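Cycloalternan-forming enzyme (Listeria monocytogenes serovar 1/2a, PDB 5F7U) belongs to glycoside hydrolase family 31 and carries a TIM barrel flanked by beta-rich domains, with glycans bound at several sites. Local coordinates at residues A[267-272]-A[285-290]; A[508-513]-A[549-554]; A[865-870]-A[929-934]. The protein carries 1 engineered substitution. One frame throughout, in Å; residues are numbered along the deposited sequence.

Interaction 1 of 3, residues A[267-272]-A[285-290]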
# COMPACT_ATOMS: atom_id res chain seq x y z
N VAL A 267 -1.65 17.62 -5.72
CA VAL A 267 -2.27 16.34 -5.35
C VAL A 267 -3.66 16.61 -4.79
O VAL A 267 -3.80 17.35 -3.82
CB VAL A 267 -1.43 15.58 -4.30
CG1 VAL A 267 -2.03 14.22 -4.04
CG2 VAL A 267 0.02 15.44 -4.76
N GLU A 268 -4.68 16.00 -5.39
CA GLU A 268 -6.06 16.20 -4.94
C GLU A 268 -6.46 15.07 -4.00
O GLU A 268 -6.35 13.90 -4.38
CB GLU A 268 -7.03 16.16 -6.14
CG GLU A 268 -6.68 17.10 -7.28
CD GLU A 268 -6.64 18.58 -6.90
OE1 GLU A 268 -7.25 19.02 -5.89
OE2 GLU A 268 -6.01 19.34 -7.67
N THR A 269 -6.92 15.44 -2.81
CA THR A 269 -7.48 14.47 -1.88
C THR A 269 -8.96 14.33 -2.23
O THR A 269 -9.81 15.05 -1.72
CB THR A 269 -7.29 14.89 -0.42
OG1 THR A 269 -5.93 15.32 -0.22
CG2 THR A 269 -7.57 13.69 0.52
N TYR A 270 -9.24 13.42 -3.14
CA TYR A 270 -10.57 13.33 -3.73
C TYR A 270 -10.74 11.92 -4.27
O TYR A 270 -10.06 11.53 -5.24
CB TYR A 270 -10.66 14.33 -4.90
CG TYR A 270 -12.04 14.50 -5.50
CD1 TYR A 270 -13.02 15.29 -4.84
CD2 TYR A 270 -12.35 13.94 -6.75
CE1 TYR A 270 -14.27 15.48 -5.41
CE2 TYR A 270 -13.60 14.14 -7.31
CZ TYR A 270 -14.55 14.90 -6.65
OH TYR A 270 -15.78 15.08 -7.24
N VAL A 271 -11.65 11.17 -3.68
CA VAL A 271 -11.89 9.81 -4.17
C VAL A 271 -12.63 9.86 -5.51
O VAL A 271 -13.52 10.69 -5.71
CB VAL A 271 -12.67 8.93 -3.15
CG1 VAL A 271 -11.89 8.80 -1.83
CG2 VAL A 271 -14.10 9.42 -2.92
N TYR A 272 -12.23 8.98 -6.42
CA TYR A 272 -12.84 8.98 -7.74
C TYR A 272 -12.72 7.61 -8.37
O TYR A 272 -11.72 6.92 -8.17
CB TYR A 272 -12.21 10.06 -8.63
CG TYR A 272 -13.03 10.40 -9.84
CD1 TYR A 272 -14.06 11.35 -9.78
CD2 TYR A 272 -12.76 9.79 -11.05
CE1 TYR A 272 -14.81 11.66 -10.92
CE2 TYR A 272 -13.50 10.06 -12.18
CZ TYR A 272 -14.51 11.00 -12.12
OH TYR A 272 -15.19 11.21 -13.30
N TYR A 285 -8.98 5.95 -6.31
CA TYR A 285 -10.12 5.50 -5.53
C TYR A 285 -9.92 5.74 -4.05
O TYR A 285 -10.87 5.70 -3.28
CB TYR A 285 -10.28 3.99 -5.68
CG TYR A 285 -10.27 3.44 -7.08
CD1 TYR A 285 -11.44 3.39 -7.84
CD2 TYR A 285 -9.07 2.90 -7.63
CE1 TYR A 285 -11.45 2.83 -9.12
CE2 TYR A 285 -9.07 2.35 -8.90
CZ TYR A 285 -10.26 2.33 -9.63
OH TYR A 285 -10.24 1.78 -10.86
N LEU A 286 -8.66 5.92 -3.64
CA LEU A 286 -8.32 5.87 -2.21
C LEU A 286 -7.37 7.03 -1.95
O LEU A 286 -6.19 6.95 -2.28
CB LEU A 286 -7.70 4.49 -1.87
CG LEU A 286 -7.73 4.03 -0.40
CD1 LEU A 286 -7.15 2.62 -0.36
CD2 LEU A 286 -6.95 4.97 0.50
N ALA A 287 -7.91 8.10 -1.38
CA ALA A 287 -7.19 9.38 -1.24
C ALA A 287 -7.11 9.72 0.22
O ALA A 287 -8.13 9.72 0.91
CB ALA A 287 -7.94 10.49 -1.99
N VAL A 288 -5.91 10.03 0.69
CA VAL A 288 -5.68 10.22 2.13
C VAL A 288 -4.86 11.50 2.29
O VAL A 288 -3.84 11.64 1.64
CB VAL A 288 -4.86 9.03 2.71
CG1 VAL A 288 -4.56 9.28 4.19
CG2 VAL A 288 -5.61 7.70 2.51
N PRO A 289 -5.30 12.45 3.14
CA PRO A 289 -4.55 13.71 3.28
C PRO A 289 -3.39 13.58 4.28
O PRO A 289 -3.34 14.29 5.28
CB PRO A 289 -5.63 14.69 3.78
CG PRO A 289 -6.52 13.80 4.63
CD PRO A 289 -6.54 12.45 3.95
N PHE A 290 -2.48 12.64 4.00
CA PHE A 290 -1.34 12.35 4.84
C PHE A 290 -0.18 12.09 3.91
O PHE A 290 -0.31 11.32 2.96
CB PHE A 290 -1.61 11.08 5.67
CG PHE A 290 -0.40 10.52 6.39
CD1 PHE A 290 0.37 11.31 7.28
CD2 PHE A 290 -0.08 9.17 6.24
CE1 PHE A 290 1.46 10.76 7.96
CE2 PHE A 290 1.02 8.61 6.93
CZ PHE A 290 1.78 9.40 7.78
O HOH W 1 -4.17 13.25 -0.81
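Thr269 OG1 is held by two partners, the hydroxyl of Ser307 and a water 2.8 Å from OG1. That water donates to Val288 O at 3.0 Å and so joins segments 267-272 and 285-290, which run antiparallel without a direct hydrogen bond between them. With chi1 at -47° the Thr269 hydroxyl stands beside its own backbone N, and the methyl is swung over to the proline: CG2 lies 3.7 Å from Pro289 N, the two side chains crossing at about a right angle. Thr269 and Pro289 are each the centre of an inverse gamma turn, so both chains bend where they meet. Further along, Ala287 points its CB toward the partner chain, and the methyl rests 3.4 Å from Tyr270 N. Val271 CG1 packs beside it, 4.3 Å from Ala287 CB and 3.6 Å from Tyr285 O. At the end of the contact Tyr272 O receives a CA-H...O contact from Tyr285 CA (3.4 Å, 131° at the hydrogen) and lies obliquely to the Tyr285 ring. Several backbone groups are satisfied by the barrel: the Asn560 amide bonds both Thr269 O and Val271 N, while the hydroxyls of Ser587 and Thr589 bond Tyr285 O and Ala287 O. The buried pair thus sits where the mutarotase-like domain meets the barrel, with strand 307-311 against Thr269 and Pro289 and helix 555-577 against Tyr270 and Tyr272.

Interaction 2 of 3, residues A[508-513]-A[549-554]; sequences DFTNKD and FSNGEK
Two type I beta turns of the TIM-barrel domain face each other here, Asp508-Asn511 leading into helix 512-520 and Phe549-Gly552 shortly ahead of helix 555-577. Each side also holds an Asx turn, and the one at Asp508 organises the contact. Its CG is anti to the backbone N (chi1 -180°), which carries the carboxylate toward the second turn. There OD2 accepts from Ser550 N at 2.8 Å through its syn lone pair, with 147° at the hydrogen. The other oxygen stays within its own turn: Asp508 OD1 takes the Thr510 hydroxyl, 2.6 Å from OG1, on the syn side a little out of plane, and the Thr510 N-H from above the carboxylate plane. Three donors therefore fix this buried carboxylate, and would be expected to favour its charged form. OD1 also lies in the plane of the Phe549 ring, at its edge and 3.4 Å from CD2; carboxylate and ring planes are 85° apart. Because the Thr510 hydroxyl gives its proton to Asp508, OG1 can act as an acceptor for the second turn. Ser550 OG is 2.8 Å from Thr510 OG1, though the Ser550 hydroxyl proton has another acceptor within reach, so this bond is not settled, and Asn551 N makes a weak bond to Thr510 OG1 at 3.4 Å. Asn551 OD1 closes its own Asx turn on Glu553 N at 3.0 Å, while Asn551 ND2 lies 3.6 Å from the Thr510 CG2 methyl.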
# COMPACT_ATOMS: atom_id res chain seq x y z
N ASP A 508 -27.50 5.32 3.25
CA ASP A 508 -26.78 6.23 4.12
C ASP A 508 -26.08 5.47 5.25
O ASP A 508 -26.69 5.18 6.28
CB ASP A 508 -27.74 7.29 4.68
CG ASP A 508 -27.04 8.29 5.60
OD1 ASP A 508 -25.81 8.16 5.87
OD2 ASP A 508 -27.74 9.23 6.06
N PHE A 509 -24.79 5.18 5.05
CA PHE A 509 -24.00 4.43 6.04
C PHE A 509 -23.71 5.19 7.33
O PHE A 509 -23.18 4.61 8.27
CB PHE A 509 -22.75 3.79 5.41
CG PHE A 509 -23.08 2.61 4.54
CD1 PHE A 509 -23.26 1.34 5.11
CD2 PHE A 509 -23.31 2.77 3.17
CE1 PHE A 509 -23.61 0.25 4.32
CE2 PHE A 509 -23.65 1.69 2.38
CZ PHE A 509 -23.82 0.42 2.96
N THR A 510 -24.11 6.46 7.39
CA THR A 510 -24.02 7.23 8.65
C THR A 510 -25.21 6.96 9.57
O THR A 510 -25.21 7.36 10.75
CB THR A 510 -23.88 8.77 8.43
OG1 THR A 510 -25.12 9.38 8.06
CG2 THR A 510 -22.80 9.11 7.41
N ASN A 511 -26.23 6.29 9.03
CA ASN A 511 -27.50 6.09 9.70
C ASN A 511 -27.51 4.65 10.24
O ASN A 511 -27.65 3.71 9.47
CB ASN A 511 -28.63 6.36 8.69
CG ASN A 511 -30.04 6.17 9.26
OD1 ASN A 511 -30.25 5.44 10.22
ND2 ASN A 511 -31.02 6.80 8.62
N LYS A 512 -27.33 4.49 11.56
CA LYS A 512 -27.20 3.15 12.15
C LYS A 512 -28.39 2.24 11.84
O LYS A 512 -28.20 1.07 11.52
CB LYS A 512 -26.93 3.24 13.67
CG LYS A 512 -26.53 1.92 14.32
CD LYS A 512 -26.68 2.01 15.84
CE LYS A 512 -26.60 0.64 16.51
NZ LYS A 512 -26.41 0.81 17.98
N ASP A 513 -29.61 2.78 11.91
CA ASP A 513 -30.82 2.03 11.54
C ASP A 513 -30.81 1.57 10.07
O ASP A 513 -31.20 0.44 9.77
CB ASP A 513 -32.10 2.83 11.83
CG ASP A 513 -32.31 3.13 13.32
OD1 ASP A 513 -31.79 2.43 14.21
OD2 ASP A 513 -33.07 4.08 13.60
N PHE A 549 -26.58 13.87 4.85
CA PHE A 549 -26.54 12.59 5.56
C PHE A 549 -27.13 12.70 6.97
O PHE A 549 -27.34 13.83 7.48
CB PHE A 549 -25.12 12.03 5.55
CG PHE A 549 -24.62 11.76 4.15
CD1 PHE A 549 -24.24 12.81 3.30
CD2 PHE A 549 -24.59 10.46 3.66
CE1 PHE A 549 -23.83 12.55 1.99
CE2 PHE A 549 -24.17 10.20 2.35
CZ PHE A 549 -23.79 11.25 1.52
N SER A 550 -27.42 11.55 7.58
CA SER A 550 -28.09 11.53 8.89
C SER A 550 -27.26 12.16 10.01
O SER A 550 -27.82 12.57 11.03
CB SER A 550 -28.49 10.11 9.27
OG SER A 550 -27.35 9.40 9.70
N ASN A 551 -25.94 12.19 9.82
CA ASN A 551 -25.02 12.83 10.74
C ASN A 551 -24.99 14.35 10.59
O ASN A 551 -24.22 15.02 11.26
CB ASN A 551 -23.60 12.21 10.64
CG ASN A 551 -22.92 12.47 9.30
OD1 ASN A 551 -23.48 13.08 8.39
ND2 ASN A 551 -21.69 11.99 9.17
N GLY A 552 -25.82 14.89 9.70
CA GLY A 552 -25.90 16.34 9.47
C GLY A 552 -24.87 16.88 8.49
O GLY A 552 -24.98 18.03 8.05
N GLU A 553 -23.90 16.05 8.13
CA GLU A 553 -22.87 16.42 7.16
C GLU A 553 -23.41 16.37 5.72
O GLU A 553 -24.36 15.64 5.40
CB GLU A 553 -21.63 15.53 7.28
CG GLU A 553 -20.94 15.63 8.63
CD GLU A 553 -19.68 14.78 8.72
OE1 GLU A 553 -19.23 14.23 7.69
OE2 GLU A 553 -19.12 14.69 9.83
N LYS A 554 -22.78 17.18 4.88
CA LYS A 554 -23.23 17.31 3.50
C LYS A 554 -22.20 16.77 2.51
O LYS A 554 -21.19 16.17 2.90
CB LYS A 554 -23.72 18.74 3.23
CG LYS A 554 -25.02 19.01 3.99
CD LYS A 554 -25.53 20.43 3.85
CE LYS A 554 -26.83 20.58 4.64
NZ LYS A 554 -27.61 21.77 4.18

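Interaction 3 of 3, residues A[865-870]-A[929-934]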
# COMPACT_ATOMS: atom_id res chain seq x y z
N VAL A 865 22.17 -20.09 18.57
CA VAL A 865 20.75 -19.81 18.40
C VAL A 865 20.03 -20.15 19.70
O VAL A 865 20.16 -21.27 20.22
CB VAL A 865 20.13 -20.59 17.21
CG1 VAL A 865 18.64 -20.25 17.05
CG2 VAL A 865 20.88 -20.28 15.92
N ASP A 866 19.30 -19.17 20.22
CA ASP A 866 18.51 -19.35 21.42
C ASP A 866 17.08 -19.56 20.99
O ASP A 866 16.39 -18.62 20.57
CB ASP A 866 18.66 -18.14 22.35
CG ASP A 866 20.03 -18.06 23.02
OD1 ASP A 866 20.84 -19.04 22.95
OD2 ASP A 866 20.29 -17.01 23.65
N LEU A 867 16.66 -20.82 21.07
CA LEU A 867 15.32 -21.21 20.64
C LEU A 867 14.39 -21.26 21.86
O LEU A 867 14.75 -21.86 22.88
CB LEU A 867 15.40 -22.57 19.93
CG LEU A 867 14.23 -23.19 19.18
CD1 LEU A 867 13.93 -22.46 17.88
CD2 LEU A 867 14.56 -24.65 18.92
N PRO A 868 13.23 -20.59 21.80
CA PRO A 868 12.33 -20.63 22.95
C PRO A 868 11.59 -21.97 22.95
O PRO A 868 11.78 -22.76 22.02
CB PRO A 868 11.37 -19.47 22.67
CG PRO A 868 11.26 -19.45 21.19
CD PRO A 868 12.63 -19.84 20.68
N ALA A 869 10.75 -22.21 23.95
CA ALA A 869 9.83 -23.35 23.93
C ALA A 869 9.01 -23.29 22.62
O ALA A 869 8.56 -22.22 22.22
CB ALA A 869 8.92 -23.31 25.13
N MET A 870 8.88 -24.44 21.96
CA MET A 870 8.11 -24.54 20.70
C MET A 870 7.15 -25.72 20.80
O MET A 870 7.40 -26.68 21.54
CB MET A 870 9.04 -24.76 19.49
CG MET A 870 10.09 -23.69 19.25
SD MET A 870 9.44 -22.08 18.76
CE MET A 870 9.04 -22.38 17.04
N GLN A 929 15.95 -23.91 24.34
CA GLN A 929 17.04 -24.78 23.88
C GLN A 929 18.16 -23.94 23.31
O GLN A 929 17.91 -23.05 22.51
CB GLN A 929 16.56 -25.80 22.85
CG GLN A 929 15.59 -26.83 23.43
CD GLN A 929 15.19 -27.86 22.40
OE1 GLN A 929 14.20 -27.68 21.68
NE2 GLN A 929 15.95 -28.94 22.32
N ALA A 930 19.38 -24.23 23.73
CA ALA A 930 20.56 -23.48 23.30
C ALA A 930 21.31 -24.24 22.21
O ALA A 930 21.95 -25.25 22.49
CB ALA A 930 21.45 -23.18 24.50
N ILE A 931 21.23 -23.75 20.97
CA ILE A 931 21.84 -24.40 19.81
C ILE A 931 23.16 -23.69 19.53
O ILE A 931 23.20 -22.46 19.47
CB ILE A 931 20.93 -24.34 18.55
CG1 ILE A 931 19.59 -25.08 18.80
CG2 ILE A 931 21.64 -24.90 17.31
CD1 ILE A 931 18.53 -24.80 17.74
N VAL A 932 24.25 -24.45 19.40
CA VAL A 932 25.54 -23.86 19.03
C VAL A 932 26.11 -24.59 17.82
O VAL A 932 26.23 -25.83 17.83
CB VAL A 932 26.55 -23.86 20.20
CG1 VAL A 932 27.85 -23.20 19.78
CG2 VAL A 932 25.99 -23.13 21.41
N LEU A 933 26.47 -23.82 16.79
CA LEU A 933 27.21 -24.34 15.64
C LEU A 933 28.68 -24.02 15.86
O LEU A 933 29.05 -22.85 16.02
CB LEU A 933 26.73 -23.70 14.32
CG LEU A 933 25.37 -24.09 13.73
CD1 LEU A 933 24.20 -23.65 14.61
CD2 LEU A 933 25.23 -23.41 12.37
N ASN A 934 29.52 -25.06 15.87
CA ASN A 934 30.97 -24.90 16.09
C ASN A 934 31.77 -25.06 14.82
O ASN A 934 31.39 -25.82 13.93
CB ASN A 934 31.48 -25.91 17.11
CG ASN A 934 30.86 -25.72 18.47
OD1 ASN A 934 30.14 -26.60 18.97
ND2 ASN A 934 31.12 -24.58 19.09
O HOH W 2 22.86 -20.99 22.09
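Val865, Leu867 and Ile931 account for most of the surface buried between strands 862-867 and 929-934, and all three side chains lie on the same face of the sheet. Val865 and Ile931 are directly paired: Val865 N bonds Ile931 O at 2.7 Å, and Ile931 N returns a bond to Val865 O at 2.8 Å. Above this pair the two beta-branched side chains meet at their first carbons, Val865 CB and Ile931 CB being 4.1 Å apart. Leu867, one step further on that face, pairs with Gln929 in the same manner, with Leu867 N to Gln929 O at 2.9 Å and Gln929 N to Leu867 O at 2.8 Å. Its side chain runs beside the extended chain of Gln929, pointing the same way. Ile931 CG1 stands beside its backbone N (chi1 -62°), and from there the chain continues extended, bringing CD1 to 4.1 Å from Leu867 CD2; this diagonal contact ties one hydrogen-bonded pair to the next. The strands are antiparallel, 158° between their directions, and form the middle of a six-stranded sheet. That sheet makes one layer of a beta sandwich: Val865 and Ile931 rest on Met876 of strand 874-879, and Leu867 on Ala922 of strand 917-922, in the sheet across. Asp866 and Ala930, the non-hydrogen-bonded pair between, put their side chains on the other face, which is less buried. A water lies there 2.9 Å from Asp866 OD1 and also within bonding distance of Ile931 O, although it has more acceptors around it than protons to give. On their far sides the two strands are paired in turn: Asp866 through its backbone with Ser853 of strand 848-857, and Ala930 N bonds Asp889 OD1.

Interactions 1 and 2 are neighbours, their centres 21 Å apart and their nearest atoms about 11 Å. They do not touch each other, but helix 555-577 reaches both: Arg559 lies against Tyr270 and Tyr272 of interaction 1, and Met558 against Thr510 of interaction 2. Interaction 1 lies near a bound sugar: the Tyr285 side chain is about 6 Å from an alpha-D-glucopyranose. Interaction 3 stands well apart, its centre 49 Å from that of interaction 1 and 57 Å from that of interaction 2. The first two thus concern the barrel and its junction with the mutarotase-like domain, the third a separate beta sandwich nearer the C-terminus.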